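Local structure of DMATS type aromatic prenyltransferase (Streptomyces coelicolor, 6ZS0) at residues D210-T213 / A214-A218; R282-G285 / E286-A289; D301-V304 / L305-L309. The protein probably catalyses transfer of a dimethylallyl group to C5 of the indole ring of tryptophan, as a 5-dimethylallyltryptophan synthase with the ABBA-barrel fold. All blocks are in the same frame, centred on the assembly; numbering follows the deposited sequence.

Interaction 1: residues D210-T213 / A214-A218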
loop_
_atom_site.group_PDB
_atom_site.type_symbol
_atom_site.label_atom_id
_atom_site.label_comp_id
_atom_site.label_asym_id
_atom_site.label_seq_id
_atom_site.Cartn_x
_atom_site.Cartn_y
_atom_site.Cartn_z
ATOM N N ASP A 210 -5.253 16.063 6.084
ATOM C CA ASP A 210 -6.437 16.104 6.960
ATOM C C ASP A 210 -7.517 16.986 6.326
ATOM O O ASP A 210 -7.170 18.081 5.815
ATOM C CB ASP A 210 -6.046 16.617 8.338
ATOM C CG ASP A 210 -4.986 15.803 9.058
ATOM O OD1 ASP A 210 -4.697 14.689 8.625
ATOM O OD2 ASP A 210 -4.449 16.321 10.068
ATOM N N ASN A 211 -8.759 16.526 6.372
ATOM C CA ASN A 211 -9.975 17.265 5.938
ATOM C C ASN A 211 -9.752 17.734 4.502
ATOM O O ASN A 211 -10.003 18.918 4.170
ATOM C CB ASN A 211 -10.296 18.423 6.881
ATOM C CG ASN A 211 -10.433 17.955 8.311
ATOM O OD1 ASN A 211 -11.140 16.986 8.593
ATOM N ND2 ASN A 211 -9.757 18.627 9.220
ATOM N N LEU A 212 -9.236 16.859 3.662
ATOM C CA LEU A 212 -8.986 17.227 2.249
ATOM C C LEU A 212 -10.294 17.562 1.540
ATOM O O LEU A 212 -11.307 16.881 1.739
ATOM C CB LEU A 212 -8.278 16.071 1.532
ATOM C CG LEU A 212 -7.780 16.332 0.112
ATOM C CD1 LEU A 212 -6.696 17.403 0.033
ATOM C CD2 LEU A 212 -7.265 15.044 -0.473
ATOM N N THR A 213 -10.250 18.604 0.701
ATOM C CA THR A 213 -11.357 18.987 -0.192
ATOM C C THR A 213 -10.995 18.702 -1.641
ATOM O O THR A 213 -9.806 18.516 -1.965
ATOM C CB THR A 213 -11.664 20.488 -0.084
ATOM O OG1 THR A 213 -10.485 21.189 -0.494
ATOM C CG2 THR A 213 -12.067 20.864 1.318
ATOM N N ALA A 214 -12.013 18.654 -2.484
ATOM C CA ALA A 214 -11.852 18.344 -3.903
ATOM C C ALA A 214 -10.935 19.416 -4.535
ATOM O O ALA A 214 -10.033 19.056 -5.263
ATOM C CB ALA A 214 -13.212 18.289 -4.550
ATOM N N GLY A 215 -11.152 20.692 -4.211
ATOM C CA GLY A 215 -10.328 21.803 -4.723
ATOM C C GLY A 215 -8.888 21.709 -4.278
ATOM O O GLY A 215 -7.996 21.958 -5.092
ATOM N N ARG A 216 -8.646 21.372 -3.007
ATOM C CA ARG A 216 -7.266 21.292 -2.485
ATOM C C ARG A 216 -6.575 20.100 -3.163
ATOM O O ARG A 216 -5.389 20.221 -3.546
ATOM C CB ARG A 216 -7.253 21.211 -0.960
ATOM C CG ARG A 216 -5.874 21.463 -0.375
ATOM C CD ARG A 216 -5.819 21.405 1.136
ATOM N NE ARG A 216 -6.851 22.270 1.703
ATOM C CZ ARG A 216 -7.861 21.866 2.448
ATOM N NH1 ARG A 216 -7.924 20.605 2.855
ATOM N NH2 ARG A 216 -8.784 22.732 2.834
ATOM N N ALA A 217 -7.306 19.011 -3.336
ATOM C CA ALA A 217 -6.813 17.768 -3.967
ATOM C C ALA A 217 -6.326 18.091 -5.387
ATOM O O ALA A 217 -5.250 17.664 -5.760
ATOM C CB ALA A 217 -7.902 16.739 -3.966
ATOM N N ALA A 218 -7.086 18.901 -6.105
ATOM C CA ALA A 218 -6.761 19.365 -7.479
ATOM C C ALA A 218 -5.449 20.165 -7.516
ATOM O O ALA A 218 -4.860 20.266 -8.604
ATOM C CB ALA A 218 -7.912 20.190 -7.983
HETATM O O HOH W 1 -5.903 18.637 3.315
HETATM O O HOH W 2 -11.011 21.917 4.701
#
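Thr213 and Arg216 meet at the start of the short helix 214-217, where Thr213 is the N-cap. With OG1 set between its backbone N and carbonyl carbon (chi1 62°), the hydroxyl oxygen faces the first turn and accepts from Arg216 N at 3.1 Å. The arginine chain runs back past the threonine and bends at chi3 (-52°), which lays the guanidinium with one face under Thr213 OG1, 4.0 Å from its plane. The edge of the same group points at the preceding loop: Arg216 NH1 donates to Asn211 O at 3.0 Å, with the oxygen close to the guanidinium plane and the nitrogen well above that of the carbonyl. One water joins Arg216 NH1 to Asp210 O, and a second joins Arg216 NH2 to Asn211 O. A valine in place of Thr213 would probably leave Arg216 N without its capping acceptor and the guanidinium without its neighbour on that face. On the buried side, Leu212 CD2 packs against Ala217 CB at 3.9 Å, while its CD1 lies near Arg216 CB. The turn follows barrel strand 202-209; Leu212 and Ala217 rest on Leu273 of strand 270-275, and Leu212 and Ala214 on Phe236 of helix 229-240.

Interaction 2: residues R282-G285 / E286-A289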
loop_
_atom_site.group_PDB
_atom_site.type_symbol
_atom_site.label_atom_id
_atom_site.label_comp_id
_atom_site.label_asym_id
_atom_site.label_seq_id
_atom_site.Cartn_x
_atom_site.Cartn_y
_atom_site.Cartn_z
ATOM N N ARG A 282 -21.370 2.511 3.340
ATOM C CA ARG A 282 -22.156 1.635 4.245
ATOM C C ARG A 282 -21.552 0.236 4.261
ATOM O O ARG A 282 -21.659 -0.420 5.279
ATOM C CB ARG A 282 -23.602 1.515 3.772
ATOM C CG ARG A 282 -24.375 2.815 3.749
ATOM C CD ARG A 282 -25.775 2.587 3.175
ATOM N NE ARG A 282 -26.640 3.765 3.257
ATOM C CZ ARG A 282 -26.655 4.779 2.384
ATOM N NH1 ARG A 282 -27.492 5.792 2.571
ATOM N NH2 ARG A 282 -25.828 4.788 1.345
ATOM N N HIS A 283 -21.003 -0.219 3.139
ATOM C CA HIS A 283 -20.509 -1.606 2.975
ATOM C C HIS A 283 -19.646 -1.703 1.726
ATOM O O HIS A 283 -19.580 -0.730 0.932
ATOM C CB HIS A 283 -21.673 -2.627 2.975
ATOM C CG HIS A 283 -22.754 -2.302 2.001
ATOM N ND1 HIS A 283 -22.561 -2.403 0.652
ATOM C CD2 HIS A 283 -24.024 -1.862 2.181
ATOM C CE1 HIS A 283 -23.680 -2.054 0.020
ATOM N NE2 HIS A 283 -24.590 -1.721 0.942
ATOM N N ASP A 284 -19.011 -2.845 1.541
ATOM C CA ASP A 284 -18.113 -3.074 0.391
ATOM C C ASP A 284 -18.887 -3.133 -0.921
ATOM O O ASP A 284 -18.266 -2.926 -1.974
ATOM C CB ASP A 284 -17.259 -4.320 0.622
ATOM C CG ASP A 284 -16.102 -3.987 1.526
ATOM O OD1 ASP A 284 -15.317 -3.100 1.116
ATOM O OD2 ASP A 284 -15.979 -4.619 2.585
ATOM N N GLY A 285 -20.193 -3.370 -0.902
ATOM C CA GLY A 285 -20.982 -3.252 -2.151
ATOM C C GLY A 285 -20.883 -1.841 -2.720
ATOM O O GLY A 285 -20.700 -1.672 -3.954
ATOM N N GLU A 286 -21.018 -0.837 -1.861
ATOM C CA GLU A 286 -20.899 0.590 -2.234
ATOM C C GLU A 286 -19.465 0.891 -2.655
ATOM O O GLU A 286 -19.276 1.568 -3.638
ATOM C CB GLU A 286 -21.303 1.482 -1.074
ATOM C CG GLU A 286 -22.780 1.471 -0.800
ATOM C CD GLU A 286 -23.230 2.584 0.127
ATOM O OE1 GLU A 286 -22.370 3.266 0.705
ATOM O OE2 GLU A 286 -24.453 2.761 0.275
ATOM N N ALA A 287 -18.466 0.409 -1.911
ATOM C CA ALA A 287 -17.054 0.643 -2.293
ATOM C C ALA A 287 -16.795 0.076 -3.696
ATOM O O ALA A 287 -16.120 0.757 -4.490
ATOM C CB ALA A 287 -16.133 0.075 -1.252
ATOM N N LEU A 288 -17.311 -1.129 -3.981
ATOM C CA LEU A 288 -17.127 -1.822 -5.278
ATOM C C LEU A 288 -17.808 -0.994 -6.378
ATOM O O LEU A 288 -17.196 -0.795 -7.461
ATOM C CB LEU A 288 -17.677 -3.254 -5.200
ATOM C CG LEU A 288 -17.215 -4.202 -6.316
ATOM C CD1 LEU A 288 -15.717 -4.442 -6.259
ATOM C CD2 LEU A 288 -17.917 -5.553 -6.235
ATOM N N ALA A 289 -19.006 -0.492 -6.103
ATOM C CA ALA A 289 -19.767 0.326 -7.068
ATOM C C ALA A 289 -18.961 1.597 -7.428
ATOM O O ALA A 289 -18.810 1.911 -8.646
ATOM C CB ALA A 289 -21.128 0.633 -6.503
#
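Arg282 and Glu286 form a salt bridge across the N-terminus of helix 284-297, one of the helices outside the ABBA barrel's strands, with His283 at the N-cap. The glutamate chain, extended beyond CG, reaches back over the first turn so that its two oxygens serve two donors of one residue. Glu286 OE1 accepts from Arg282 N at 2.9 Å in an almost straight bond (175°), met from above the carboxylate plane. Glu286 OE2 takes Arg282 NH2 at 2.7 Å on its syn lone pair; the donor comes edge-on, with guanidinium and carboxylate planes 84° apart. A long, weak ion pair with Arg290 NH2 adds to the surroundings of Glu286 OE1.

From Ala287 on, the backbone donors find acceptors four residues back: Ala287 N on His283 O at 3.3 Å, Leu288 N on Asp284 O and Ala289 N on Gly285 O. Glu286 N makes just a weak bond to His283 O. The carboxylate of the buried Asp284 is held from outside this turn: its OD2 accepts from Leu323 N and pairs with Arg315, and its OD1 accepts from Ile324 N, tying the helix start to the beginning of strand 324-332. Over one face of the His283 ring lies the glutamate methylene in a CH-pi contact, Glu286 CG standing 4.1 Å from the ring centroid.

Interaction 3: residues D301-V304 / L305-L309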
loop_
_atom_site.group_PDB
_atom_site.type_symbol
_atom_site.label_atom_id
_atom_site.label_comp_id
_atom_site.label_asym_id
_atom_site.label_seq_id
_atom_site.Cartn_x
_atom_site.Cartn_y
_atom_site.Cartn_z
ATOM N N ASP A 301 -12.338 -2.051 -17.549
ATOM C CA ASP A 301 -13.374 -3.007 -17.078
ATOM C C ASP A 301 -13.172 -3.283 -15.589
ATOM O O ASP A 301 -12.011 -3.361 -15.182
ATOM C CB ASP A 301 -13.298 -4.335 -17.832
ATOM C CG ASP A 301 -14.114 -5.442 -17.181
ATOM O OD1 ASP A 301 -13.524 -6.455 -16.773
ATOM O OD2 ASP A 301 -15.306 -5.268 -17.054
ATOM N N ALA A 302 -14.266 -3.495 -14.851
ATOM C CA ALA A 302 -14.293 -3.677 -13.381
ATOM C C ALA A 302 -14.604 -5.129 -12.967
ATOM O O ALA A 302 -14.539 -5.410 -11.780
ATOM C CB ALA A 302 -15.308 -2.733 -12.806
ATOM N N SER A 303 -14.938 -6.044 -13.890
ATOM C CA SER A 303 -15.316 -7.440 -13.541
ATOM C C SER A 303 -14.177 -8.146 -12.775
ATOM O O SER A 303 -14.479 -8.940 -11.877
ATOM C CB SER A 303 -15.750 -8.224 -14.773
ATOM O OG SER A 303 -14.659 -8.447 -15.641
ATOM N N VAL A 304 -12.912 -7.852 -13.075
ATOM C CA VAL A 304 -11.773 -8.486 -12.349
ATOM C C VAL A 304 -11.845 -8.072 -10.874
ATOM O O VAL A 304 -11.622 -8.922 -10.024
ATOM C CB VAL A 304 -10.403 -8.159 -12.979
ATOM C CG1 VAL A 304 -9.242 -8.470 -12.050
ATOM C CG2 VAL A 304 -10.196 -8.898 -14.289
ATOM N N LEU A 305 -12.183 -6.821 -10.572
ATOM C CA LEU A 305 -12.241 -6.366 -9.157
ATOM C C LEU A 305 -13.381 -7.082 -8.424
ATOM O O LEU A 305 -13.190 -7.414 -7.253
ATOM C CB LEU A 305 -12.391 -4.852 -9.091
ATOM C CG LEU A 305 -12.393 -4.266 -7.677
ATOM C CD1 LEU A 305 -11.062 -4.487 -6.947
ATOM C CD2 LEU A 305 -12.714 -2.784 -7.727
ATOM N N HIS A 306 -14.507 -7.355 -9.096
ATOM C CA HIS A 306 -15.618 -8.148 -8.493
ATOM C C HIS A 306 -15.131 -9.559 -8.150
ATOM O O HIS A 306 -15.429 -10.040 -7.044
ATOM C CB HIS A 306 -16.847 -8.193 -9.410
ATOM C CG HIS A 306 -17.533 -6.886 -9.545
ATOM N ND1 HIS A 306 -16.933 -5.802 -10.132
ATOM C CD2 HIS A 306 -18.774 -6.485 -9.193
ATOM C CE1 HIS A 306 -17.756 -4.782 -10.122
ATOM N NE2 HIS A 306 -18.906 -5.180 -9.571
ATOM N N ARG A 307 -14.380 -10.194 -9.042
ATOM C CA ARG A 307 -13.812 -11.537 -8.782
ATOM C C ARG A 307 -12.763 -11.449 -7.667
ATOM O O ARG A 307 -12.676 -12.402 -6.880
ATOM C CB ARG A 307 -13.208 -12.130 -10.051
ATOM C CG ARG A 307 -14.262 -12.423 -11.109
ATOM C CD ARG A 307 -13.718 -13.222 -12.275
ATOM N NE ARG A 307 -13.539 -12.379 -13.452
ATOM C CZ ARG A 307 -12.394 -12.196 -14.114
ATOM N NH1 ARG A 307 -11.269 -12.801 -13.735
ATOM N NH2 ARG A 307 -12.388 -11.402 -15.171
ATOM N N ALA A 308 -12.002 -10.350 -7.612
ATOM C CA ALA A 308 -10.937 -10.160 -6.599
ATOM C C ALA A 308 -11.565 -10.178 -5.205
ATOM O O ALA A 308 -11.027 -10.827 -4.326
ATOM C CB ALA A 308 -10.200 -8.880 -6.866
ATOM N N LEU A 309 -12.660 -9.460 -4.989
ATOM C CA LEU A 309 -13.306 -9.464 -3.663
ATOM C C LEU A 309 -13.732 -10.884 -3.272
ATOM O O LEU A 309 -13.451 -11.272 -2.146
ATOM C CB LEU A 309 -14.454 -8.455 -3.605
ATOM C CG LEU A 309 -14.045 -7.158 -2.926
ATOM C CD1 LEU A 309 -12.946 -6.484 -3.734
ATOM C CD2 LEU A 309 -15.237 -6.232 -2.726
HETATM O O HOH W 3 -11.532 -4.829 -12.647
#
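Ala302 and His306 make the main polar contact at the start of helix 303-312. With CG anti to the carbonyl carbon (chi1 -69°), the His306 ring folds back along the first turn and ND1 donates to Ala302 O at 2.9 Å. The oxygen lies close to the ring plane, at its edge, whereas the donor stands well above the carbonyl plane. The same oxygen takes two weak backbone bonds, from Leu305 N and His306 N, so three N-H groups gather on one carbonyl. A water accepts from Leu305 N and donates to Asp301 O, spanning the turn ahead of the helix.

Asp301, ahead of the turn, holds Ser303 twice: OD1 accepts from Ser303 OG at 2.6 Å on its syn lone pair, and OD2 takes a weak capping bond from Ser303 N. Regular helical bonds follow, Arg307 N to Ser303 O and Ala308 N to Val304 O at 2.8 Å.

Van der Waals contact joins Val304 and Arg307. The arginine bends at chi3 (-105°), bringing NH2 within 3.4 Å of Val304 CG2 and one guanidinium face over Val304 CA.

Beyond the turn, Leu305 packs on Ala291 of helix 284-297 and on Ala341 of strand 338-344. Val304 and Arg307 touch Val20 of helix 6-20, and Ala308 lies against Leu68 of strand 64-70 and Leu343 of strand 338-344.

In the fold
All three contacts are helix starts, partly buried, their centres about 19 to 21 Å from the centre of the chain, mixing buried residues such as Leu212, Leu288 and Leu305 with exposed arginines; Asp284 is buried with its charge paired to Arg315. Interactions 2 and 3 sit on successive helices that pack together: Leu288 CD2 comes within 3.2 Å of His306 CD2, and the leucine also reaches Leu305 and Leu309. Interaction 1 stands apart, its nearest atoms about 17 Å from interaction 2 and about 20 Å from interaction 3. Their chemistry differs: a threonine cap with a water-linked arginine in 1, a salt bridge in 2, a weak aspartate capping bond and histidine-to-carbonyl bond in 3.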